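Local structure of regulatory protein E2 (Bovine papillomavirus type 1, 2JEX) at residues S22-W33 and G88-W99. The protein probably regulates viral transcription and helps the E1 protein initiate viral DNA replication, this chain being its N-terminal transactivation domain. The protein carries 1 engineered substitution. Sequence-based numbering, arbitrary orientation.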
ATOM      1  N   SER A  22      -3.103 -15.549   9.137  1.00 70.54           N
ATOM      2  CA  SER A  22      -2.205 -15.032   8.096  1.00 70.60           C
ATOM      3  C   SER A  22      -2.386 -15.768   6.765  1.00 70.18           C
ATOM      4  O   SER A  22      -1.478 -16.434   6.273  1.00 70.11           O
ATOM      5  CB  SER A  22      -0.741 -15.052   8.556  1.00 70.56           C
ATOM      6  OG  SER A  22       0.067 -14.297   7.670  1.00 70.95           O
ATOM      7  N   SER A  23      -3.584 -15.633   6.205  1.00 70.19           N
ATOM      8  CA  SER A  23      -3.974 -16.329   4.985  1.00 69.56           C
ATOM      9  C   SER A  23      -3.318 -15.733   3.745  1.00 69.05           C
ATOM     10  O   SER A  23      -2.934 -14.557   3.720  1.00 68.50           O
ATOM     11  CB  SER A  23      -5.499 -16.299   4.829  1.00 69.71           C
ATOM     12  OG  SER A  23      -5.921 -17.031   3.694  1.00 69.35           O
ATOM     13  N   ASP A  24      -3.202 -16.570   2.720  1.00 68.47           N
ATOM     14  CA  ASP A  24      -2.695 -16.155   1.424  1.00 68.18           C
ATOM     15  C   ASP A  24      -3.835 -16.149   0.402  1.00 67.90           C
ATOM     16  O   ASP A  24      -3.614 -16.029  -0.800  1.00 67.50           O
ATOM     17  CB  ASP A  24      -1.522 -17.053   0.995  1.00 68.29           C
ATOM     18  CG  ASP A  24      -0.388 -17.067   2.022  1.00 68.50           C
ATOM     19  OD1 ASP A  24       0.057 -15.971   2.463  1.00 67.56           O
ATOM     20  OD2 ASP A  24       0.062 -18.179   2.394  1.00 72.39           O
ATOM     21  N   LYS A  25      -5.063 -16.261   0.900  1.00 68.40           N
ATOM     22  CA  LYS A  25      -6.253 -16.176   0.049  1.00 68.90           C
ATOM     23  C   LYS A  25      -6.901 -14.792   0.110  1.00 68.35           C
ATOM     24  O   LYS A  25      -7.142 -14.259   1.193  1.00 68.47           O
ATOM     25  CB  LYS A  25      -7.262 -17.285   0.389  1.00 68.81           C
ATOM     26  CG  LYS A  25      -8.656 -17.095  -0.223  1.00 70.78           C
ATOM     27  CD  LYS A  25      -8.642 -17.073  -1.757  1.00 71.18           C
ATOM     28  CE  LYS A  25      -9.933 -16.485  -2.316  1.00 67.65           C
ATOM     29  NZ  LYS A  25     -11.082 -17.435  -2.135  1.00 73.86           N
ATOM     30  N   LEU A  26      -7.176 -14.234  -1.069  1.00 68.23           N
ATOM     31  CA  LEU A  26      -7.781 -12.912  -1.223  1.00 68.32           C
ATOM     32  C   LEU A  26      -9.110 -12.728  -0.463  1.00 68.36           C
ATOM     33  O   LEU A  26      -9.376 -11.653   0.067  1.00 68.25           O
ATOM     34  CB  LEU A  26      -7.955 -12.580  -2.717  1.00 68.34           C
ATOM     35  CG  LEU A  26      -8.442 -11.183  -3.169  1.00 69.28           C
ATOM     36  CD1 LEU A  26      -7.757 -10.008  -2.428  1.00 67.60           C
ATOM     37  CD2 LEU A  26      -8.274 -11.027  -4.677  1.00 67.76           C
ATOM     38  N   GLN A  27      -9.918 -13.781  -0.407  1.00 68.43           N
ATOM     39  CA  GLN A  27     -11.227 -13.739   0.234  1.00 69.46           C
ATOM     40  C   GLN A  27     -11.155 -13.512   1.743  1.00 68.99           C
ATOM     41  O   GLN A  27     -11.990 -12.819   2.306  1.00 68.90           O
ATOM     42  CB  GLN A  27     -12.023 -15.008  -0.078  1.00 69.34           C
ATOM     43  CG  GLN A  27     -13.503 -14.920   0.266  1.00 73.54           C
ATOM     44  CD  GLN A  27     -14.179 -13.699  -0.337  1.00 82.63           C
ATOM     45  OE1 GLN A  27     -14.845 -12.938   0.364  1.00 82.70           O
ATOM     46  NE2 GLN A  27     -14.003 -13.506  -1.646  1.00 88.01           N
ATOM     47  N   ASP A  28     -10.152 -14.095   2.389  1.00 69.12           N
ATOM     48  CA  ASP A  28      -9.914 -13.835   3.803  1.00 68.99           C
ATOM     49  C   ASP A  28      -9.565 -12.368   4.075  1.00 68.76           C
ATOM     50  O   ASP A  28      -9.894 -11.835   5.135  1.00 68.89           O
ATOM     51  CB  ASP A  28      -8.810 -14.747   4.328  1.00 69.23           C
ATOM     52  CG  ASP A  28      -9.257 -16.184   4.451  1.00 69.34           C
ATOM     53  OD1 ASP A  28      -8.554 -17.072   3.923  1.00 72.79           O
ATOM     54  OD2 ASP A  28     -10.316 -16.428   5.069  1.00 71.20           O
ATOM     55  N   HIS A  29      -8.908 -11.724   3.115  1.00 67.75           N
ATOM     56  CA  HIS A  29      -8.520 -10.324   3.252  1.00 67.87           C
ATOM     57  C   HIS A  29      -9.686  -9.379   2.968  1.00 68.28           C
ATOM     58  O   HIS A  29      -9.829  -8.353   3.617  1.00 69.09           O
ATOM     59  CB  HIS A  29      -7.304 -10.022   2.372  1.00 67.23           C
ATOM     60  CG  HIS A  29      -6.133 -10.909   2.662  1.00 67.12           C
ATOM     61  ND1 HIS A  29      -5.723 -11.197   3.946  1.00 64.23           N
ATOM     62  CD2 HIS A  29      -5.304 -11.593   1.840  1.00 65.64           C
ATOM     63  CE1 HIS A  29      -4.688 -12.014   3.903  1.00 65.61           C
ATOM     64  NE2 HIS A  29      -4.409 -12.265   2.636  1.00 67.69           N
ATOM     65  N   ILE A  30     -10.514  -9.736   1.995  1.00 68.49           N
ATOM     66  CA  ILE A  30     -11.797  -9.079   1.798  1.00 68.63           C
ATOM     67  C   ILE A  30     -12.573  -9.097   3.115  1.00 69.49           C
ATOM     68  O   ILE A  30     -13.054  -8.054   3.567  1.00 70.39           O
ATOM     69  CB  ILE A  30     -12.610  -9.740   0.651  1.00 68.60           C
ATOM     70  CG1 ILE A  30     -11.903  -9.493  -0.693  1.00 65.84           C
ATOM     71  CG2 ILE A  30     -14.079  -9.228   0.653  1.00 67.19           C
ATOM     72  CD1 ILE A  30     -12.472 -10.232  -1.887  1.00 67.77           C
ATOM     73  N   LEU A  31     -12.649 -10.277   3.732  1.00 69.08           N
ATOM     74  CA  LEU A  31     -13.311 -10.490   5.019  1.00 69.03           C
ATOM     75  C   LEU A  31     -12.731  -9.649   6.141  1.00 68.87           C
ATOM     76  O   LEU A  31     -13.474  -9.073   6.926  1.00 68.87           O
ATOM     77  CB  LEU A  31     -13.240 -11.968   5.405  1.00 68.88           C
ATOM     78  CG  LEU A  31     -14.449 -12.898   5.312  1.00 71.10           C
ATOM     79  CD1 LEU A  31     -15.536 -12.408   4.353  1.00 76.52           C
ATOM     80  CD2 LEU A  31     -13.975 -14.306   4.951  1.00 72.70           C
ATOM     81  N   TYR A  32     -11.401  -9.598   6.211  1.00 69.59           N
ATOM     82  CA  TYR A  32     -10.683  -8.791   7.193  1.00 69.16           C
ATOM     83  C   TYR A  32     -11.017  -7.308   7.061  1.00 69.37           C
ATOM     84  O   TYR A  32     -11.249  -6.640   8.064  1.00 69.84           O
ATOM     85  CB  TYR A  32      -9.160  -9.021   7.085  1.00 69.20           C
ATOM     86  CG  TYR A  32      -8.320  -8.005   7.835  1.00 67.27           C
ATOM     87  CD1 TYR A  32      -8.025  -8.173   9.192  1.00 68.76           C
ATOM     88  CD2 TYR A  32      -7.832  -6.870   7.190  1.00 68.20           C
ATOM     89  CE1 TYR A  32      -7.264  -7.231   9.888  1.00 69.02           C
ATOM     90  CE2 TYR A  32      -7.069  -5.921   7.872  1.00 67.80           C
ATOM     91  CZ  TYR A  32      -6.790  -6.107   9.215  1.00 69.93           C
ATOM     92  OH  TYR A  32      -6.047  -5.164   9.882  1.00 70.05           O
ATOM     93  N   TRP A  33     -11.033  -6.789   5.835  1.00 69.27           N
ATOM     94  CA  TRP A  33     -11.290  -5.357   5.646  1.00 69.53           C
ATOM     95  C   TRP A  33     -12.737  -4.973   5.872  1.00 69.20           C
ATOM     96  O   TRP A  33     -13.021  -3.850   6.283  1.00 68.66           O
ATOM     97  CB  TRP A  33     -10.793  -4.854   4.295  1.00 68.71           C
ATOM     98  CG  TRP A  33      -9.324  -4.672   4.313  1.00 70.48           C
ATOM     99  CD1 TRP A  33      -8.388  -5.455   3.691  1.00 70.80           C
ATOM    100  CD2 TRP A  33      -8.595  -3.663   5.024  1.00 71.79           C
ATOM    101  NE1 TRP A  33      -7.118  -4.987   3.960  1.00 70.95           N
ATOM    102  CE2 TRP A  33      -7.214  -3.891   4.777  1.00 71.09           C
ATOM    103  CE3 TRP A  33      -8.971  -2.585   5.842  1.00 68.25           C
ATOM    104  CZ2 TRP A  33      -6.211  -3.079   5.318  1.00 67.25           C
ATOM    105  CZ3 TRP A  33      -7.967  -1.770   6.375  1.00 71.93           C
ATOM    106  CH2 TRP A  33      -6.603  -2.031   6.115  1.00 67.47           C
ATOM    107  N   GLY A  88      -7.161 -12.484  -9.013  1.00 72.92           N
ATOM    108  CA  GLY A  88      -7.790 -12.973  -7.785  1.00 73.63           C
ATOM    109  C   GLY A  88      -7.305 -14.338  -7.326  1.00 74.23           C
ATOM    110  O   GLY A  88      -7.294 -14.619  -6.123  1.00 74.41           O
ATOM    111  N   ASP A  89      -6.899 -15.166  -8.295  1.00 74.13           N
ATOM    112  CA  ASP A  89      -6.403 -16.534  -8.071  1.00 74.59           C
ATOM    113  C   ASP A  89      -5.069 -16.588  -7.321  1.00 74.71           C
ATOM    114  O   ASP A  89      -4.798 -17.541  -6.581  1.00 74.98           O
ATOM    115  CB  ASP A  89      -6.228 -17.259  -9.417  1.00 74.51           C
ATOM    116  CG  ASP A  89      -7.512 -17.903  -9.928  1.00 75.45           C
ATOM    117  OD1 ASP A  89      -8.617 -17.513  -9.486  1.00 74.46           O
ATOM    118  OD2 ASP A  89      -7.405 -18.812 -10.788  1.00 74.95           O
ATOM    119  N   GLU A  90      -4.238 -15.571  -7.548  1.00 74.43           N
ATOM    120  CA  GLU A  90      -2.887 -15.471  -6.991  1.00 74.19           C
ATOM    121  C   GLU A  90      -2.873 -15.518  -5.457  1.00 73.64           C
ATOM    122  O   GLU A  90      -3.897 -15.257  -4.823  1.00 74.02           O
ATOM    123  CB  GLU A  90      -2.235 -14.165  -7.469  1.00 74.21           C
ATOM    124  CG  GLU A  90      -2.211 -13.978  -8.985  1.00 73.83           C
ATOM    125  CD  GLU A  90      -1.592 -12.658  -9.412  1.00 74.71           C
ATOM    126  OE1 GLU A  90      -1.701 -12.312 -10.614  1.00 77.10           O
ATOM    127  OE2 GLU A  90      -0.994 -11.964  -8.552  1.00 76.70           O
ATOM    128  N   PRO A  91      -1.716 -15.855  -4.853  1.00 73.21           N
ATOM    129  CA  PRO A  91      -1.627 -15.781  -3.395  1.00 72.95           C
ATOM    130  C   PRO A  91      -1.477 -14.336  -2.918  1.00 72.65           C
ATOM    131  O   PRO A  91      -0.678 -13.584  -3.471  1.00 73.32           O
ATOM    132  CB  PRO A  91      -0.359 -16.583  -3.066  1.00 72.94           C
ATOM    133  CG  PRO A  91       0.135 -17.150  -4.371  1.00 73.13           C
ATOM    134  CD  PRO A  91      -0.452 -16.317  -5.452  1.00 73.05           C
ATOM    135  N   TRP A  92      -2.252 -13.962  -1.907  1.00 71.83           N
ATOM    136  CA  TRP A  92      -2.220 -12.623  -1.333  1.00 70.99           C
ATOM    137  C   TRP A  92      -2.094 -12.741   0.167  1.00 70.10           C
ATOM    138  O   TRP A  92      -2.929 -13.359   0.814  1.00 70.17           O
ATOM    139  CB  TRP A  92      -3.501 -11.849  -1.671  1.00 71.08           C
ATOM    140  CG  TRP A  92      -3.599 -11.469  -3.106  1.00 71.73           C
ATOM    141  CD1 TRP A  92      -4.153 -12.205  -4.118  1.00 72.16           C
ATOM    142  CD2 TRP A  92      -3.120 -10.262  -3.703  1.00 73.45           C
ATOM    143  NE1 TRP A  92      -4.050 -11.529  -5.307  1.00 70.80           N
ATOM    144  CE2 TRP A  92      -3.414 -10.335  -5.084  1.00 75.25           C
ATOM    145  CE3 TRP A  92      -2.462  -9.124  -3.208  1.00 74.12           C
ATOM    146  CZ2 TRP A  92      -3.078  -9.309  -5.978  1.00 75.90           C
ATOM    147  CZ3 TRP A  92      -2.127  -8.102  -4.099  1.00 72.74           C
ATOM    148  CH2 TRP A  92      -2.438  -8.205  -5.467  1.00 74.26           C
ATOM    149  N   SER A  93      -1.054 -12.142   0.723  1.00 69.54           N
ATOM    150  CA  SER A  93      -0.882 -12.140   2.166  1.00 68.93           C
ATOM    151  C   SER A  93      -1.548 -10.919   2.815  1.00 68.97           C
ATOM    152  O   SER A  93      -2.119 -10.046   2.134  1.00 67.98           O
ATOM    153  CB  SER A  93       0.601 -12.187   2.517  1.00 68.62           C
ATOM    154  OG  SER A  93       1.214 -10.978   2.131  1.00 68.33           O
ATOM    155  N   LEU A  94      -1.480 -10.879   4.141  1.00 69.21           N
ATOM    156  CA  LEU A  94      -1.932  -9.728   4.903  1.00 69.76           C
ATOM    157  C   LEU A  94      -1.191  -8.458   4.477  1.00 69.62           C
ATOM    158  O   LEU A  94      -1.816  -7.434   4.217  1.00 70.53           O
ATOM    159  CB  LEU A  94      -1.763  -9.987   6.405  1.00 70.11           C
ATOM    160  CG  LEU A  94      -2.749 -10.978   7.036  1.00 70.22           C
ATOM    161  CD1 LEU A  94      -2.294 -11.336   8.435  1.00 72.03           C
ATOM    162  CD2 LEU A  94      -4.160 -10.411   7.066  1.00 72.64           C
ATOM    163  N   LEU A  95       0.129  -8.539   4.366  1.00 69.38           N
ATOM    164  CA  LEU A  95       0.928  -7.377   3.995  1.00 69.50           C
ATOM    165  C   LEU A  95       0.708  -6.897   2.560  1.00 69.09           C
ATOM    166  O   LEU A  95       0.738  -5.687   2.310  1.00 69.41           O
ATOM    167  CB  LEU A  95       2.409  -7.625   4.265  1.00 69.72           C
ATOM    168  CG  LEU A  95       2.785  -7.567   5.753  1.00 71.82           C
ATOM    169  CD1 LEU A  95       4.248  -7.890   5.936  1.00 64.15           C
ATOM    170  CD2 LEU A  95       2.437  -6.209   6.387  1.00 75.17           C
ATOM    171  N   ASP A  96       0.479  -7.828   1.632  1.00 68.08           N
ATOM    172  CA  ASP A  96       0.202  -7.468   0.236  1.00 67.26           C
ATOM    173  C   ASP A  96      -1.071  -6.639   0.153  1.00 66.65           C
ATOM    174  O   ASP A  96      -1.220  -5.793  -0.725  1.00 67.02           O
ATOM    175  CB  ASP A  96       0.039  -8.712  -0.647  1.00 67.43           C
ATOM    176  CG  ASP A  96       1.239  -9.636  -0.605  1.00 67.43           C
ATOM    177  OD1 ASP A  96       2.388  -9.143  -0.621  1.00 68.14           O
ATOM    178  OD2 ASP A  96       1.026 -10.866  -0.567  1.00 67.24           O
ATOM    179  N   THR A  97      -1.981  -6.890   1.086  1.00 65.93           N
ATOM    180  CA  THR A  97      -3.295  -6.266   1.082  1.00 65.37           C
ATOM    181  C   THR A  97      -3.461  -5.303   2.265  1.00 65.08           C
ATOM    182  O   THR A  97      -4.578  -5.076   2.746  1.00 64.77           O
ATOM    183  CB  THR A  97      -4.399  -7.340   1.086  1.00 65.16           C
ATOM    184  OG1 THR A  97      -4.144  -8.279   2.139  1.00 66.01           O
ATOM    185  CG2 THR A  97      -4.428  -8.086  -0.239  1.00 64.16           C
ATOM    186  N   SER A  98      -2.341  -4.741   2.724  1.00 64.68           N
ATOM    187  CA  SER A  98      -2.354  -3.755   3.803  1.00 65.07           C
ATOM    188  C   SER A  98      -2.411  -2.327   3.253  1.00 65.08           C
ATOM    189  O   SER A  98      -1.981  -2.059   2.131  1.00 64.74           O
ATOM    190  CB  SER A  98      -1.159  -3.945   4.745  1.00 64.48           C
ATOM    191  OG  SER A  98       0.065  -3.678   4.079  1.00 66.38           O
ATOM    192  N   TRP A  99      -2.965  -1.424   4.053  1.00 66.54           N
ATOM    193  CA  TRP A  99      -3.142  -0.023   3.669  1.00 68.03           C
ATOM    194  C   TRP A  99      -1.824   0.690   3.362  1.00 67.84           C
ATOM    195  O   TRP A  99      -1.734   1.453   2.371  1.00 67.16           O
ATOM    196  CB  TRP A  99      -3.903   0.719   4.766  1.00 69.60           C
ATOM    197  CG  TRP A  99      -4.078   2.180   4.472  1.00 72.26           C
ATOM    198  CD1 TRP A  99      -3.273   3.217   4.948  1.00 68.69           C
ATOM    199  CD2 TRP A  99      -5.120   2.770   3.608  1.00 67.50           C
ATOM    200  NE1 TRP A  99      -3.760   4.421   4.456  1.00 66.38           N
ATOM    201  CE2 TRP A  99      -4.889   4.178   3.631  1.00 66.52           C
ATOM    202  CE3 TRP A  99      -6.247   2.243   2.836  1.00 67.97           C
ATOM    203  CZ2 TRP A  99      -5.735   5.081   2.904  1.00 69.18           C
ATOM    204  CZ3 TRP A  99      -7.076   3.160   2.143  1.00 71.01           C
ATOM    205  CH2 TRP A  99      -6.826   4.556   2.183  1.00 71.63           C
TER
HETATM  206  O   HOH W   1      -6.271 -15.411  -3.507  1.00 62.47           O
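Asp24 meets Trp92 backbone to backbone, where the turn leading into helix 26-48 runs beside segment 88-99, a loop that ends at the N-cap of helix 99-103. Trp92 N donates to Asp24 O over 2.7 Å. A water takes the N-H of Leu26 and donates to Gly88 O and Glu90 O, a second polar link at the start of the helix. Farther along the helix, Trp33 reaches across with its indole nitrogen. Trp33 NE1 donates to Thr97 O at 2.8 Å, and the donor stands almost on the extension of the C=O bond (171°). The six-membered side of the same ring packs on Trp99, with Trp33 CH2 4.1 Å from Trp99 CB. His29 carries the middle of the contact. Its CG lies anti to the carbonyl carbon (chi1 -56°), which turns the ring onto the loop. NE2 donates to Trp92 O at the ring edge, although the position of that oxygen is less certain. Thr97 OG1 and Ser93 O lie over one face, and OG1 donates to Ser93 O. Leu94 CD2 touches His29 ND1 at 3.6 Å. Leu26 CD2 rests on Gly88 CA at 3.7 Å. Beyond the two segments, Trp33 also packs on Met75 and Leu79 of helix 62-83, and Trp92 on Phe110 of strand 110-120. The contact thus ties the N-terminal helices to the linker before the beta-sheet. Thr97 O satisfies the buried Trp33 indole N-H, and Trp92 O probably does the same for His29 NE2.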